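Local coordinates for exported protein (Bacteroides fragilis, PDB 3MSW), which is of unknown function but is probably exported and folds as a single-layer antiparallel beta-sheet built from beta-hairpin repeats, at residues A[57-60]-A[65-68]; A[69-74]-A[93-98]; A[103-106]-A[110-113]. One frame throughout, in Å; residues are numbered along the deposited sequence. Where two conformers were deposited one is given.

Overall arrangement
From the N terminus the chain runs back and forth across one antiparallel sheet whose strand order follows the sequence, so the three contacts come in series and none encloses or crosses another. Contact 1 closes the four-residue turn between strands 51-60 and 65-77. Contact 2 spans a longer excursion through the end of 65-77, strand 80-89 and the turns on each side of it, and joins 65-77 to 94-105 across 80-89. Contact 3 closes the short turn from 94-105 to 111-120. Contacts 1 and 2 share strand 65-77 and touch, T68 CG2 lying 3.4 Å from F95 CZ. Contacts 1 and 3 lie on opposite sides of the chain's centre, their centres about 35 Å apart.

Contact 1 of 3, residues A[57-60]-A[65-68]; sequences YAWN and TWET
The closing end of the beta hairpin formed by strands 51-60 and 65-77 brings W59 and W66 together as a non-hydrogen-bonded antiparallel pair, their CA atoms 4.7 Å apart. One step back, A58 and E67 form a hydrogen-bonded pair, A58 N to E67 O at 2.9 Å and E67 N to A58 O at 3.0 Å. The two indoles make a T-shaped stack. W59 holds CG anti to its backbone nitrogen (chi1 -169°), carrying the six-membered ring to its partner; there W59 CE3 comes 3.5 Å from W66 CD2, over the middle of that ring system, with the planes 80° apart. One face of W59 lies against the backbone of T65, toward the rim. Y57 and T68 run alongside each other. On the other face, in the conformer given for E67, which has a second one, N60 ND2 donates to E67 OE1 at 2.6 Å (N-H...O angle 169°), on the syn side but tilted out of a carboxylate plane almost perpendicular to the amide. K63 adds a salt bridge to that conformer; firmer is the bonding of N60 OD1 with F62 N and K63 N in the turn. Alternating non-hydrogen-bonded and hydrogen-bonded pairs put Y57, W59, W66 and T68 on one face and A58 and E67 on the other, the regular register of an antiparallel hairpin, here in a larger sheet where both tryptophans touch P37 of strand 35-46.

Contact 2 of 3, residues A[69-74]-A[93-98]; sequences ESRTVI and GSFDLS
S70 and R71 meet F95 without any backbone pairing, because strand 80-89 lies between strands 65-77 and 94-105 in the sheet; the CA atoms of S70 and F95 are nonetheless only 7.3 Å apart, which implies that the sheet bends here. A classic beta bulge, in which E69 and S70 both face T56, shapes the near strand. The phenyl ring of F95 bridges the gap. CG sits beside the backbone N (chi1 -79°), and the ring extends toward the other strand until CE1 lies 3.5 Å from the carbonyl carbon of S70 and 3.6 Å from CB of R71. That CB stands over the face, 3.8 Å from the ring centroid and 19° off the normal, a CH-pi contact displaced toward the rim. Beyond it the arginine chain bends at chi3, leading the guanidinium past the rim of the ring, where F95 CE2 lies over one guanidinium face, 3.8 Å from R71 CZ, the two planes inclined by 30°. The polar end is directed elsewhere: NH2 of R71 bonds to OG of S55 on strand 51-60. The F95 ring also pairs edge-to-face with W88 of the intervening strand. No hydrogen bond joins the segments, so their contact is probably largely dispersive, the face of F95 against CB of R71 and the rim of the ring at CE2 against a face of the guanidinium, while the bond to S55 helps fix the latter's orientation.

Contact 3 of 3, residues A[103-106]-A[110-113]; sequences YITD and QLIA
D106 places CG between its backbone N and carbonyl carbon (chi1 63°), turning its carboxylate to Q110, while I112 sets CG1 beside its nitrogen (chi1 -62°), sending CD1 to within 3.5 Å of T105 O. Q110 N donates to D106 OD1 at 3.1 Å, from above the carboxylate plane; in the reverse direction D106 N reaches Q110 O at 2.9 Å. These two bonds close the turn, where OD1 also accepts from N108 N and OD2 bonds to the hydroxyl of Y137. Further along, I104 O is gripped by two donors, I112 N at 2.7 Å and A113 N at 3.2 Å. Both residues thus face I104, a classic beta bulge that shifts the register by one before T105 pairs with L111. The return bond, I104 N to A113 O, is nearly straight, 176° at the hydrogen. L111 brings CD1 to 4.0 Å from Y103 CB, and CD1 of I112 also packs against D106 CB. The hairpin has strand neighbours to each side: Y103 and T105 make backbone bonds to T81 and T79 near the start of strand 80-89, while I112 and A113 touch L133 of strand 125-133.

Contact 1 of 3, residues A[57-60]-A[65-68]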
# COMPACT_ATOMS: atom_id res chain seq x y z
N TYR A 57 8.51 -4.62 -0.34
CA TYR A 57 9.93 -4.89 -0.12
C TYR A 57 10.72 -3.92 -0.94
O TYR A 57 10.32 -3.56 -2.05
CB TYR A 57 10.30 -6.36 -0.49
CG TYR A 57 9.49 -7.36 0.29
CD1 TYR A 57 9.93 -7.82 1.53
CD2 TYR A 57 8.25 -7.79 -0.16
CE1 TYR A 57 9.13 -8.66 2.31
CE2 TYR A 57 7.46 -8.66 0.59
CZ TYR A 57 7.90 -9.09 1.83
OH TYR A 57 7.13 -9.92 2.59
N ALA A 58 11.85 -3.48 -0.39
CA ALA A 58 12.73 -2.55 -1.07
C ALA A 58 14.04 -3.30 -1.34
O ALA A 58 14.48 -4.11 -0.52
CB ALA A 58 12.99 -1.33 -0.19
N TRP A 59 14.66 -3.04 -2.51
CA TRP A 59 15.94 -3.66 -2.85
C TRP A 59 17.05 -3.03 -2.05
O TRP A 59 17.26 -1.81 -2.12
CB TRP A 59 16.25 -3.55 -4.35
CG TRP A 59 17.43 -4.40 -4.76
CD1 TRP A 59 18.68 -3.96 -5.10
CD2 TRP A 59 17.47 -5.83 -4.84
NE1 TRP A 59 19.49 -5.03 -5.41
CE2 TRP A 59 18.77 -6.19 -5.27
CE3 TRP A 59 16.53 -6.85 -4.60
CZ2 TRP A 59 19.15 -7.53 -5.49
CZ3 TRP A 59 16.92 -8.17 -4.79
CH2 TRP A 59 18.22 -8.50 -5.21
N ASN A 60 17.76 -3.86 -1.26
CA ASN A 60 18.88 -3.38 -0.46
C ASN A 60 20.13 -3.49 -1.36
O ASN A 60 20.57 -4.60 -1.65
CB ASN A 60 19.04 -4.19 0.85
CG ASN A 60 20.18 -3.71 1.72
OD1 ASN A 60 21.28 -3.44 1.27
ND2 ASN A 60 19.95 -3.59 3.00
N THR A 65 19.68 -7.99 -1.70
CA THR A 65 18.56 -8.80 -1.24
C THR A 65 17.35 -7.88 -1.05
O THR A 65 17.51 -6.64 -0.96
CB THR A 65 18.90 -9.48 0.13
OG1 THR A 65 19.11 -8.47 1.13
CG2 THR A 65 20.12 -10.42 0.08
N TRP A 66 16.17 -8.48 -0.89
CA TRP A 66 14.96 -7.71 -0.59
C TRP A 66 14.89 -7.53 0.92
O TRP A 66 15.31 -8.41 1.67
CB TRP A 66 13.69 -8.47 -1.04
CG TRP A 66 13.55 -8.60 -2.53
CD1 TRP A 66 13.73 -9.73 -3.27
CD2 TRP A 66 13.27 -7.55 -3.46
NE1 TRP A 66 13.46 -9.47 -4.59
CE2 TRP A 66 13.21 -8.14 -4.75
CE3 TRP A 66 12.99 -6.18 -3.33
CZ2 TRP A 66 12.96 -7.39 -5.90
CZ3 TRP A 66 12.76 -5.44 -4.47
CH2 TRP A 66 12.74 -6.04 -5.74
N GLU A 67 14.35 -6.39 1.35
CA GLU A 67 14.13 -6.10 2.76
C GLU A 67 12.73 -5.59 2.95
O GLU A 67 12.25 -4.82 2.12
CB GLU A 67 15.12 -5.06 3.27
CG GLU A 67 15.91 -5.56 4.45
CD GLU A 67 17.35 -5.13 4.42
OE1 GLU A 67 17.60 -3.93 4.16
OE2 GLU A 67 18.24 -5.99 4.62
N THR A 68 12.08 -6.02 4.05
CA THR A 68 10.72 -5.66 4.44
C THR A 68 10.67 -4.13 4.63
O THR A 68 11.50 -3.56 5.35
CB THR A 68 10.36 -6.40 5.75
OG1 THR A 68 10.67 -7.79 5.65
CG2 THR A 68 8.93 -6.22 6.13

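Contact 2 of 3, residues A[69-74]-A[93-98]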
# COMPACT_ATOMS: atom_id res chain seq x y z
N GLU A 69 9.73 -3.49 3.95
CA GLU A 69 9.56 -2.04 4.03
C GLU A 69 8.25 -1.67 4.73
O GLU A 69 8.24 -0.86 5.67
CB GLU A 69 9.64 -1.41 2.62
CG GLU A 69 9.29 0.08 2.59
CD GLU A 69 9.49 0.80 1.27
OE1 GLU A 69 10.61 0.76 0.73
OE2 GLU A 69 8.55 1.50 0.83
N SER A 70 7.13 -2.26 4.27
CA SER A 70 5.84 -1.91 4.81
C SER A 70 4.79 -2.98 4.56
O SER A 70 5.03 -3.93 3.81
CB SER A 70 5.35 -0.59 4.22
OG SER A 70 5.04 -0.70 2.85
N ARG A 71 3.60 -2.80 5.17
CA ARG A 71 2.47 -3.71 5.00
C ARG A 71 1.18 -2.89 4.96
O ARG A 71 1.04 -1.95 5.74
CB ARG A 71 2.47 -4.70 6.17
CG ARG A 71 1.33 -5.72 6.10
CD ARG A 71 1.66 -6.94 6.90
NE ARG A 71 2.54 -7.82 6.14
CZ ARG A 71 3.02 -8.97 6.60
NH1 ARG A 71 2.70 -9.39 7.82
NH2 ARG A 71 3.83 -9.71 5.84
N THR A 72 0.25 -3.22 4.01
CA THR A 72 -1.04 -2.56 3.88
C THR A 72 -2.11 -3.64 3.99
O THR A 72 -2.08 -4.64 3.26
CB THR A 72 -1.15 -1.80 2.55
OG1 THR A 72 -0.08 -0.87 2.44
CG2 THR A 72 -2.49 -1.04 2.41
N VAL A 73 -3.05 -3.46 4.94
CA VAL A 73 -4.13 -4.40 5.17
C VAL A 73 -5.40 -3.73 4.73
O VAL A 73 -5.75 -2.68 5.28
CB VAL A 73 -4.18 -4.91 6.64
CG1 VAL A 73 -5.34 -5.90 6.83
CG2 VAL A 73 -2.86 -5.57 7.05
N ILE A 74 -6.10 -4.32 3.75
CA ILE A 74 -7.37 -3.78 3.24
C ILE A 74 -8.47 -4.72 3.68
O ILE A 74 -8.47 -5.90 3.31
CB ILE A 74 -7.39 -3.59 1.68
CG1 ILE A 74 -6.28 -2.69 1.15
CG2 ILE A 74 -8.75 -3.07 1.21
CD1 ILE A 74 -5.09 -3.41 0.62
N GLY A 93 11.89 -5.46 14.92
CA GLY A 93 11.45 -6.68 14.26
C GLY A 93 9.95 -6.81 14.16
O GLY A 93 9.43 -7.93 14.14
N SER A 94 9.25 -5.67 14.07
CA SER A 94 7.80 -5.64 13.97
C SER A 94 7.33 -4.44 13.14
O SER A 94 8.09 -3.51 12.87
CB SER A 94 7.17 -5.61 15.36
OG SER A 94 7.55 -4.45 16.09
N PHE A 95 6.06 -4.48 12.74
CA PHE A 95 5.41 -3.42 11.96
C PHE A 95 4.74 -2.39 12.86
O PHE A 95 3.86 -2.74 13.64
CB PHE A 95 4.35 -4.04 11.03
CG PHE A 95 4.88 -4.68 9.78
CD1 PHE A 95 5.32 -3.91 8.71
CD2 PHE A 95 4.87 -6.07 9.64
CE1 PHE A 95 5.81 -4.52 7.55
CE2 PHE A 95 5.36 -6.67 8.48
CZ PHE A 95 5.82 -5.89 7.44
N ASP A 96 5.10 -1.10 12.69
CA ASP A 96 4.46 -0.00 13.41
C ASP A 96 3.28 0.56 12.58
O ASP A 96 3.49 0.97 11.44
CB ASP A 96 5.46 1.13 13.69
CG ASP A 96 6.55 0.83 14.70
OD1 ASP A 96 6.41 -0.15 15.47
OD2 ASP A 96 7.54 1.59 14.75
N LEU A 97 2.07 0.61 13.18
CA LEU A 97 0.88 1.18 12.54
C LEU A 97 1.19 2.65 12.23
O LEU A 97 1.74 3.32 13.10
CB LEU A 97 -0.34 1.05 13.48
CG LEU A 97 -1.15 -0.26 13.41
CD1 LEU A 97 -2.20 -0.31 14.49
CD2 LEU A 97 -1.83 -0.43 12.06
N SER A 98 0.98 3.12 10.99
CA SER A 98 1.35 4.50 10.64
C SER A 98 0.16 5.35 10.14
O SER A 98 -0.07 6.46 10.65
CB SER A 98 2.49 4.48 9.62
OG SER A 98 2.79 5.75 9.05

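Contact 3 of 3, residues A[103-106]-A[110-113]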
# COMPACT_ATOMS: atom_id res chain seq x y z
N TYR A 103 -13.11 4.38 3.78
CA TYR A 103 -13.93 4.82 2.64
C TYR A 103 -15.32 4.22 2.81
O TYR A 103 -15.47 3.01 2.89
CB TYR A 103 -13.33 4.38 1.29
CG TYR A 103 -11.87 4.76 1.15
CD1 TYR A 103 -11.51 6.02 0.66
CD2 TYR A 103 -10.86 3.87 1.49
CE1 TYR A 103 -10.16 6.37 0.54
CE2 TYR A 103 -9.52 4.22 1.37
CZ TYR A 103 -9.17 5.48 0.91
OH TYR A 103 -7.85 5.79 0.78
N ILE A 104 -16.32 5.09 2.89
CA ILE A 104 -17.70 4.68 3.03
C ILE A 104 -18.44 4.99 1.73
O ILE A 104 -18.44 6.15 1.30
CB ILE A 104 -18.38 5.34 4.28
CG1 ILE A 104 -17.62 4.90 5.57
CG2 ILE A 104 -19.89 5.00 4.36
CD1 ILE A 104 -17.90 5.74 6.77
N THR A 105 -19.08 3.97 1.14
CA THR A 105 -19.91 4.20 -0.06
C THR A 105 -21.37 3.93 0.28
O THR A 105 -21.68 3.44 1.37
CB THR A 105 -19.50 3.28 -1.23
OG1 THR A 105 -19.93 1.95 -0.96
CG2 THR A 105 -18.00 3.35 -1.57
N ASP A 106 -22.28 4.24 -0.66
CA ASP A 106 -23.68 3.87 -0.51
C ASP A 106 -23.81 2.49 -1.19
O ASP A 106 -22.81 1.90 -1.61
CB ASP A 106 -24.64 4.94 -1.10
CG ASP A 106 -24.56 5.22 -2.59
OD1 ASP A 106 -23.95 4.41 -3.32
OD2 ASP A 106 -25.15 6.22 -3.04
N GLN A 110 -21.26 4.63 -4.76
CA GLN A 110 -20.93 6.06 -4.82
C GLN A 110 -20.23 6.38 -3.48
O GLN A 110 -20.76 6.03 -2.42
CB GLN A 110 -22.24 6.88 -4.95
CG GLN A 110 -22.11 8.36 -4.52
CD GLN A 110 -21.18 9.18 -5.39
OE1 GLN A 110 -21.33 9.25 -6.60
NE2 GLN A 110 -20.26 9.89 -4.79
N LEU A 111 -19.06 7.04 -3.50
CA LEU A 111 -18.40 7.41 -2.26
C LEU A 111 -19.26 8.42 -1.48
O LEU A 111 -19.71 9.39 -2.07
CB LEU A 111 -17.03 8.04 -2.56
CG LEU A 111 -16.16 8.34 -1.34
CD1 LEU A 111 -15.70 7.02 -0.64
CD2 LEU A 111 -14.97 9.23 -1.74
N ILE A 112 -19.50 8.16 -0.18
CA ILE A 112 -20.23 9.08 0.70
C ILE A 112 -19.20 9.92 1.44
O ILE A 112 -19.32 11.15 1.45
CB ILE A 112 -21.17 8.38 1.74
CG1 ILE A 112 -22.29 7.56 1.07
CG2 ILE A 112 -21.78 9.44 2.69
CD1 ILE A 112 -23.02 6.64 2.06
N ALA A 113 -18.23 9.25 2.12
CA ALA A 113 -17.21 9.91 2.94
C ALA A 113 -15.89 9.20 2.97
O ALA A 113 -15.82 7.97 2.86
CB ALA A 113 -17.73 10.08 4.36